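Local coordinates for protein Phthiocerol/phthiodiolone dimycocerosyl transferase (PDB 1Q9J) that probably transfers mycocerosic acyl chains from the acyl carrier domain of mycocerosic acid synthase onto phthiocerol-type alcohols, completing the synthesis of the dimycocerosate lipids of Mycobacterium tuberculosis, at residues Met26-Arg31 with Glu138-Tyr143; Asp225-Gly230 with Leu235-Val240; Thr329-Thr334 with Gly366-Ser371. All blocks are in the same frame, centred on the assembly; numbering follows the deposited sequence.

Contact 1. Residues Met26-Arg31 with Glu138-Tyr143; sequences MTIQLR and ELFSRY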
# COMPACT_ATOMS: atom_id res chain seq x y z
N MET A 26 -3.15 -7.99 5.08
CA MET A 26 -2.00 -7.81 5.91
C MET A 26 -1.95 -9.01 6.84
O MET A 26 -2.85 -9.21 7.67
CB MET A 26 -2.13 -6.52 6.72
CG MET A 26 -0.81 -6.02 7.28
SD MET A 26 0.31 -5.63 5.90
CE MET A 26 1.44 -6.94 6.04
N THR A 27 -0.90 -9.80 6.69
CA THR A 27 -0.75 -11.01 7.48
C THR A 27 0.45 -10.96 8.41
O THR A 27 1.58 -10.72 8.00
CB THR A 27 -0.63 -12.21 6.55
OG1 THR A 27 -1.71 -12.17 5.61
CG2 THR A 27 -0.72 -13.51 7.36
N ILE A 28 0.16 -11.20 9.68
CA ILE A 28 1.18 -11.22 10.70
C ILE A 28 1.37 -12.66 11.17
O ILE A 28 0.44 -13.26 11.73
CB ILE A 28 0.77 -10.36 11.92
CG1 ILE A 28 0.52 -8.93 11.51
CG2 ILE A 28 1.84 -10.43 12.98
CD1 ILE A 28 -0.92 -8.64 11.07
N GLN A 29 2.56 -13.20 10.95
CA GLN A 29 2.86 -14.56 11.38
C GLN A 29 3.17 -14.47 12.88
O GLN A 29 4.06 -13.74 13.28
CB GLN A 29 4.08 -15.08 10.62
CG GLN A 29 4.48 -16.47 11.04
CD GLN A 29 3.30 -17.41 11.11
OE1 GLN A 29 2.57 -17.58 10.12
NE2 GLN A 29 3.09 -18.03 12.27
N LEU A 30 2.43 -15.20 13.71
CA LEU A 30 2.70 -15.13 15.14
C LEU A 30 3.29 -16.39 15.76
O LEU A 30 3.37 -17.45 15.13
CB LEU A 30 1.41 -14.76 15.89
CG LEU A 30 0.74 -13.47 15.41
CD1 LEU A 30 -0.58 -13.27 16.14
CD2 LEU A 30 1.67 -12.30 15.65
N ARG A 31 3.72 -16.25 17.01
CA ARG A 31 4.30 -17.33 17.80
C ARG A 31 3.93 -17.11 19.25
O ARG A 31 4.38 -16.15 19.88
CB ARG A 31 5.82 -17.38 17.66
CG ARG A 31 6.46 -18.35 18.66
CD ARG A 31 7.82 -18.82 18.20
NE ARG A 31 8.86 -17.82 18.39
CZ ARG A 31 9.87 -17.64 17.55
NH1 ARG A 31 9.97 -18.39 16.46
NH2 ARG A 31 10.79 -16.71 17.80
N GLU A 138 -3.84 -0.22 15.38
CA GLU A 138 -4.87 -0.02 16.38
C GLU A 138 -5.35 -1.37 16.92
O GLU A 138 -5.45 -1.57 18.14
CB GLU A 138 -6.05 0.72 15.78
CG GLU A 138 -7.06 1.20 16.81
CD GLU A 138 -8.19 1.97 16.18
OE1 GLU A 138 -7.90 2.94 15.41
OE2 GLU A 138 -9.36 1.62 16.48
N LEU A 139 -5.65 -2.29 16.01
CA LEU A 139 -6.11 -3.63 16.38
C LEU A 139 -5.19 -4.26 17.44
O LEU A 139 -5.65 -4.62 18.53
CB LEU A 139 -6.16 -4.54 15.15
CG LEU A 139 -6.42 -6.04 15.42
CD1 LEU A 139 -7.87 -6.25 15.85
CD2 LEU A 139 -6.12 -6.84 14.17
N PHE A 140 -3.90 -4.39 17.12
CA PHE A 140 -2.96 -4.96 18.07
C PHE A 140 -2.83 -4.12 19.34
O PHE A 140 -2.51 -4.64 20.42
CB PHE A 140 -1.58 -5.09 17.45
CG PHE A 140 -1.41 -6.25 16.51
CD1 PHE A 140 -1.83 -6.17 15.19
CD2 PHE A 140 -0.68 -7.37 16.91
CE1 PHE A 140 -1.53 -7.19 14.26
CE2 PHE A 140 -0.37 -8.41 15.99
CZ PHE A 140 -0.79 -8.30 14.67
N SER A 141 -3.06 -2.82 19.23
CA SER A 141 -2.97 -1.97 20.41
C SER A 141 -4.12 -2.33 21.34
O SER A 141 -3.96 -2.33 22.55
CB SER A 141 -3.05 -0.49 20.02
OG SER A 141 -3.36 0.32 21.16
N ARG A 142 -5.26 -2.67 20.76
CA ARG A 142 -6.42 -3.02 21.57
C ARG A 142 -6.33 -4.45 22.07
O ARG A 142 -6.83 -4.77 23.15
CB ARG A 142 -7.70 -2.85 20.75
CG ARG A 142 -7.72 -1.56 19.95
CD ARG A 142 -9.12 -1.21 19.48
NE ARG A 142 -9.82 -0.46 20.50
CZ ARG A 142 -10.26 0.78 20.34
NH1 ARG A 142 -10.09 1.40 19.18
NH2 ARG A 142 -10.86 1.41 21.34
N TYR A 143 -5.69 -5.33 21.30
CA TYR A 143 -5.54 -6.70 21.73
C TYR A 143 -4.68 -6.72 22.99
O TYR A 143 -5.04 -7.33 23.98
CB TYR A 143 -4.88 -7.53 20.64
CG TYR A 143 -4.57 -8.93 21.08
CD1 TYR A 143 -5.58 -9.86 21.33
CD2 TYR A 143 -3.25 -9.34 21.28
CE1 TYR A 143 -5.28 -11.16 21.75
CE2 TYR A 143 -2.94 -10.62 21.69
CZ TYR A 143 -3.96 -11.53 21.92
OH TYR A 143 -3.65 -12.81 22.31
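Two atoms lie at the edge of the Phe140 ring, Ile28 CD1 in its plane and Leu30 CD2 near it, while Ile28 CG1 comes in obliquely. Ile28 CD1 is 3.6 Å from Phe140 CE1, and Ile28 CG1 approaches Phe140 CZ at 3.5 Å. Leu30 CD2 beside Phe140 CE2 is a looser touch at 4.4 Å. The side chains of Ile28 and Phe140 come from opposite directions; Phe140 starts out toward the strand, and a large ring suits the spacing of the backbones, whose nearest CA atoms, those of Ile28 and Phe140, are 10.5 Å apart. This is helix-on-sheet packing: the helix 129-148 lies against the mixed sheet in which the strand 23-31 runs between 117-123 and 360-368. Ile28 and Leu30, two residues apart on the strand, face the helix together, which suits branched aliphatic chains, and each also touches Ile361 of the neighbouring strand; Leu118 adds a further contact to Phe140. Polar residues take other sides of the helix. Arg142 NH1 forms a salt bridge with Glu138 OE2 one turn back at 2.8 Å, edge-on in the guanidinium plane, though as a hydrogen bond it is bent and weak. The Arg142 side chain also touches Ala42 and Ala45 of helix 36-49.

Contact 2. Residues Asp225-Gly230 with Leu235-Val240; sequences DLMAFG and LSLNAV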
# COMPACT_ATOMS: atom_id res chain seq x y z
N ASP A 225 24.85 -2.15 4.89
CA ASP A 225 25.82 -1.77 3.86
C ASP A 225 25.16 -0.82 2.89
O ASP A 225 25.75 0.19 2.49
CB ASP A 225 26.28 -3.02 3.11
CG ASP A 225 27.53 -3.64 3.72
OD1 ASP A 225 27.59 -3.79 4.96
OD2 ASP A 225 28.44 -3.99 2.93
N LEU A 226 23.93 -1.14 2.50
CA LEU A 226 23.20 -0.30 1.56
C LEU A 226 22.81 1.00 2.25
O LEU A 226 22.78 2.06 1.62
CB LEU A 226 21.96 -1.04 1.03
CG LEU A 226 21.31 -0.47 -0.23
CD1 LEU A 226 22.32 -0.41 -1.36
CD2 LEU A 226 20.12 -1.33 -0.63
N MET A 227 22.52 0.93 3.55
CA MET A 227 22.15 2.13 4.29
C MET A 227 23.34 3.06 4.43
O MET A 227 23.24 4.27 4.16
CB MET A 227 21.61 1.78 5.67
CG MET A 227 20.22 1.21 5.64
SD MET A 227 19.49 1.15 7.27
CE MET A 227 20.03 -0.48 7.86
N ALA A 228 24.47 2.50 4.86
CA ALA A 228 25.69 3.28 5.01
C ALA A 228 25.99 3.98 3.69
O ALA A 228 26.31 5.16 3.67
CB ALA A 228 26.84 2.36 5.40
N PHE A 229 25.86 3.24 2.59
CA PHE A 229 26.10 3.79 1.26
C PHE A 229 25.09 4.88 0.99
O PHE A 229 25.34 5.81 0.22
CB PHE A 229 25.95 2.71 0.19
CG PHE A 229 25.96 3.24 -1.21
CD1 PHE A 229 27.16 3.46 -1.87
CD2 PHE A 229 24.78 3.51 -1.88
CE1 PHE A 229 27.19 3.95 -3.19
CE2 PHE A 229 24.79 4.00 -3.19
CZ PHE A 229 26.00 4.22 -3.85
N GLY A 230 23.93 4.75 1.62
CA GLY A 230 22.86 5.72 1.43
C GLY A 230 23.20 7.11 1.91
O GLY A 230 23.43 8.01 1.10
N LEU A 235 21.33 10.44 0.43
CA LEU A 235 20.23 9.69 -0.15
C LEU A 235 19.61 8.80 0.92
O LEU A 235 20.02 8.83 2.08
CB LEU A 235 20.71 8.84 -1.32
CG LEU A 235 21.17 9.63 -2.55
CD1 LEU A 235 21.65 8.68 -3.63
CD2 LEU A 235 20.03 10.49 -3.06
N SER A 236 18.62 8.00 0.51
CA SER A 236 17.90 7.09 1.39
C SER A 236 17.70 5.75 0.70
O SER A 236 17.73 5.67 -0.53
CB SER A 236 16.52 7.67 1.71
OG SER A 236 15.79 7.81 0.51
N LEU A 237 17.47 4.70 1.49
CA LEU A 237 17.25 3.37 0.95
C LEU A 237 16.26 3.39 -0.19
O LEU A 237 16.53 2.90 -1.29
CB LEU A 237 16.72 2.43 2.04
CG LEU A 237 17.77 1.81 2.97
CD1 LEU A 237 17.09 1.13 4.15
CD2 LEU A 237 18.59 0.82 2.17
N ASN A 238 15.09 3.98 0.07
CA ASN A 238 14.02 4.08 -0.91
C ASN A 238 14.50 4.75 -2.19
O ASN A 238 14.21 4.28 -3.29
CB ASN A 238 12.87 4.89 -0.31
CG ASN A 238 12.51 4.43 1.09
OD1 ASN A 238 11.93 3.36 1.28
ND2 ASN A 238 12.87 5.24 2.09
N ALA A 239 15.23 5.85 -2.02
CA ALA A 239 15.75 6.60 -3.15
C ALA A 239 16.65 5.72 -4.01
O ALA A 239 16.51 5.68 -5.24
CB ALA A 239 16.51 7.80 -2.66
N VAL A 240 17.58 5.03 -3.37
CA VAL A 240 18.49 4.15 -4.08
C VAL A 240 17.70 3.01 -4.71
O VAL A 240 17.76 2.78 -5.92
CB VAL A 240 19.54 3.55 -3.14
CG1 VAL A 240 20.62 2.87 -3.95
CG2 VAL A 240 20.12 4.63 -2.26
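Leu237 sets its two methyl groups against different residues of the preceding helix. Its CD1 meets Met227 CG at 3.5 Å, with Met227 SD a little farther off, and its CD2 meets Leu226 CD2 at 3.8 Å. In both pairs the side chains cross obliquely. Leu226 already starts toward the second helix, and its CG, anti to the backbone N (chi1 -163°), continues to the Leu237 methyl, whereas the flexible thioether of Met227 follows the partly exposed border of the contact. Deeper in, Val240 CG1 lies at the edge of the Phe229 ring, 4.4 Å from Phe229 CE2.

The backbones approach most closely where the chain turns. The CA atoms of Gly230 and Leu235 are 5.0 Å apart, and Leu235 N donates to Gly230 O over 3.3 Å. This bond is bent, and its donor stands 53° out of the carbonyl plane, off the lone pairs. Glycine suits this helix end because a CB would crowd Met227 O of its own helix. Ser236 then starts the next helix as its N-cap, its OG accepting from Ala239 N at 3.2 Å. A small hydroxyl residue suits this place, since it can reach forward to the amide of Ala239 in the first turn.

Farther out, Phe229 packs edge-to-face with Tyr417, and Leu235 rests on Val301 and Ala304 of helix 300-317, about 7 Å, side chain to side chain, from Arg312, which probably matters for recognising the carrier domain. The contact thus joins two consecutive helices, 220-230 and 237-253, linked by a short loop, the second begun by a serine N-cap.

Contact 3. Residues Thr329-Thr334 with Gly366-Ser371; sequences TAFEGT and GQFYCS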
# COMPACT_ATOMS: atom_id res chain seq x y z
N THR A 329 -4.14 4.96 -9.52
CA THR A 329 -3.93 4.74 -10.95
C THR A 329 -3.02 3.54 -11.24
O THR A 329 -3.02 2.99 -12.34
CB THR A 329 -3.31 5.99 -11.63
OG1 THR A 329 -1.98 6.22 -11.13
CG2 THR A 329 -4.16 7.22 -11.37
N ALA A 330 -2.25 3.14 -10.23
CA ALA A 330 -1.34 2.01 -10.36
C ALA A 330 -2.07 0.76 -10.84
O ALA A 330 -1.53 -0.00 -11.62
CB ALA A 330 -0.67 1.73 -9.03
N PHE A 331 -3.30 0.57 -10.37
CA PHE A 331 -4.10 -0.58 -10.73
C PHE A 331 -4.68 -0.48 -12.13
O PHE A 331 -5.52 -1.28 -12.53
CB PHE A 331 -5.23 -0.79 -9.73
CG PHE A 331 -4.76 -1.24 -8.39
CD1 PHE A 331 -4.39 -0.31 -7.42
CD2 PHE A 331 -4.65 -2.59 -8.10
CE1 PHE A 331 -3.91 -0.73 -6.18
CE2 PHE A 331 -4.18 -3.02 -6.86
CZ PHE A 331 -3.81 -2.09 -5.90
N GLU A 332 -4.25 0.52 -12.88
CA GLU A 332 -4.73 0.68 -14.23
C GLU A 332 -3.58 0.46 -15.20
O GLU A 332 -3.62 0.89 -16.34
CB GLU A 332 -5.32 2.07 -14.41
CG GLU A 332 -6.47 2.33 -13.48
CD GLU A 332 -7.00 3.74 -13.61
OE1 GLU A 332 -6.24 4.69 -13.32
OE2 GLU A 332 -8.17 3.90 -14.00
N GLY A 333 -2.54 -0.22 -14.71
CA GLY A 333 -1.37 -0.51 -15.52
C GLY A 333 -0.85 0.68 -16.30
O GLY A 333 -0.82 1.80 -15.79
N THR A 334 -0.45 0.43 -17.55
CA THR A 334 0.08 1.46 -18.43
C THR A 334 -0.97 1.89 -19.45
O THR A 334 -1.60 1.05 -20.08
CB THR A 334 1.32 0.96 -19.21
OG1 THR A 334 2.38 0.63 -18.29
CG2 THR A 334 1.80 2.03 -20.18
N GLY A 366 2.41 -8.51 3.00
CA GLY A 366 1.27 -7.78 2.48
C GLY A 366 0.96 -8.29 1.09
O GLY A 366 1.86 -8.63 0.32
N GLN A 367 -0.32 -8.35 0.76
CA GLN A 367 -0.70 -8.83 -0.55
C GLN A 367 -2.04 -8.24 -0.95
O GLN A 367 -2.83 -7.86 -0.10
CB GLN A 367 -0.79 -10.35 -0.55
CG GLN A 367 -1.18 -10.97 -1.88
CD GLN A 367 -1.16 -12.49 -1.84
OE1 GLN A 367 -1.25 -13.15 -2.88
NE2 GLN A 367 -1.06 -13.06 -0.64
N PHE A 368 -2.27 -8.16 -2.25
CA PHE A 368 -3.51 -7.63 -2.77
C PHE A 368 -4.40 -8.77 -3.25
O PHE A 368 -3.94 -9.90 -3.45
CB PHE A 368 -3.23 -6.69 -3.95
CG PHE A 368 -2.38 -5.51 -3.59
CD1 PHE A 368 -1.23 -5.22 -4.31
CD2 PHE A 368 -2.73 -4.67 -2.53
CE1 PHE A 368 -0.44 -4.12 -4.00
CE2 PHE A 368 -1.95 -3.56 -2.21
CZ PHE A 368 -0.80 -3.29 -2.94
N TYR A 369 -5.68 -8.48 -3.43
CA TYR A 369 -6.64 -9.47 -3.92
C TYR A 369 -7.58 -8.84 -4.92
O TYR A 369 -8.78 -9.09 -4.85
CB TYR A 369 -7.46 -10.06 -2.79
CG TYR A 369 -6.74 -11.12 -1.99
CD1 TYR A 369 -5.73 -10.77 -1.10
CD2 TYR A 369 -7.08 -12.47 -2.11
CE1 TYR A 369 -5.07 -11.74 -0.34
CE2 TYR A 369 -6.44 -13.44 -1.36
CZ TYR A 369 -5.44 -13.07 -0.47
OH TYR A 369 -4.80 -14.02 0.29
N CYS A 370 -7.08 -8.03 -5.83
CA CYS A 370 -7.96 -7.44 -6.82
C CYS A 370 -8.54 -8.55 -7.70
O CYS A 370 -8.06 -9.69 -7.69
CB CYS A 370 -7.20 -6.41 -7.65
SG CYS A 370 -5.59 -6.96 -8.22
N SER A 371 -9.59 -8.23 -8.45
CA SER A 371 -10.21 -9.23 -9.31
C SER A 371 -9.29 -9.60 -10.48
O SER A 371 -8.57 -8.75 -11.00
CB SER A 371 -11.58 -8.73 -9.83
OG SER A 371 -11.44 -7.59 -10.66
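Phe331, which reaches across to Phe368 and Cys370, projects from a turn of 3-10 helix closed by the backbone bond from Glu332 N to Thr329 O, 2.8 Å long. A second such bond, from Gly333 N to Ala330 O, carries the turn on to Gly333, whose positive phi is easy for glycine. The turn thus holds the backbone on both sides of Phe331.

Between the segments the meeting is aromatic. Phe331 turns its edge to the face of Phe368 in a T-shaped stack, with ring centroids 5.5 Å apart and planes at 74°. The leading atom, Phe331 CZ, stands 4.1 Å above the plane of the Phe368 ring, over its centre. Cys370 SG comes to another part of the same rim, close to the ring plane and 4.4 Å from Phe331 CE2; its sulfur is compact and polarisable, apt for packing against an aromatic edge. Phe368 also meets the ring of His393 and touches Leu376 and Thr24.

No hydrogen bond joins the two segments, so their fit rests on dispersion and on the attraction of weakly positive ring hydrogens to a pi face. The side chain of Phe331 lies about 4 Å from that of His124, the probable proton acceptor. The contact thus sets an apolar, aromatic surface beside the probable active site, which would be consistent with an enzyme handling long acyl chains.

Overall arrangement
Contacts 1 and 3 belong to one continuous piece of structure. Strands 23-31 and 360-368 are neighbours in the same sheet, and the two contacts touch where Met26 CE packs 3.6 Å from Gly366 N, although their centres are 24 Å apart. Since 360-368 comes from late in the sequence, it ties the C-terminal half of the chain to the sheet formed by the N-terminal half. Contact 3 is the one at the probable catalytic site, close to His124 and about 9 Å from the side chain of Asp128. Contact 2 stands apart, its nearest atoms about 15 Å from either of the others, with the side chain of Leu235 near that of Arg312, probably important for recognising the carrier domain.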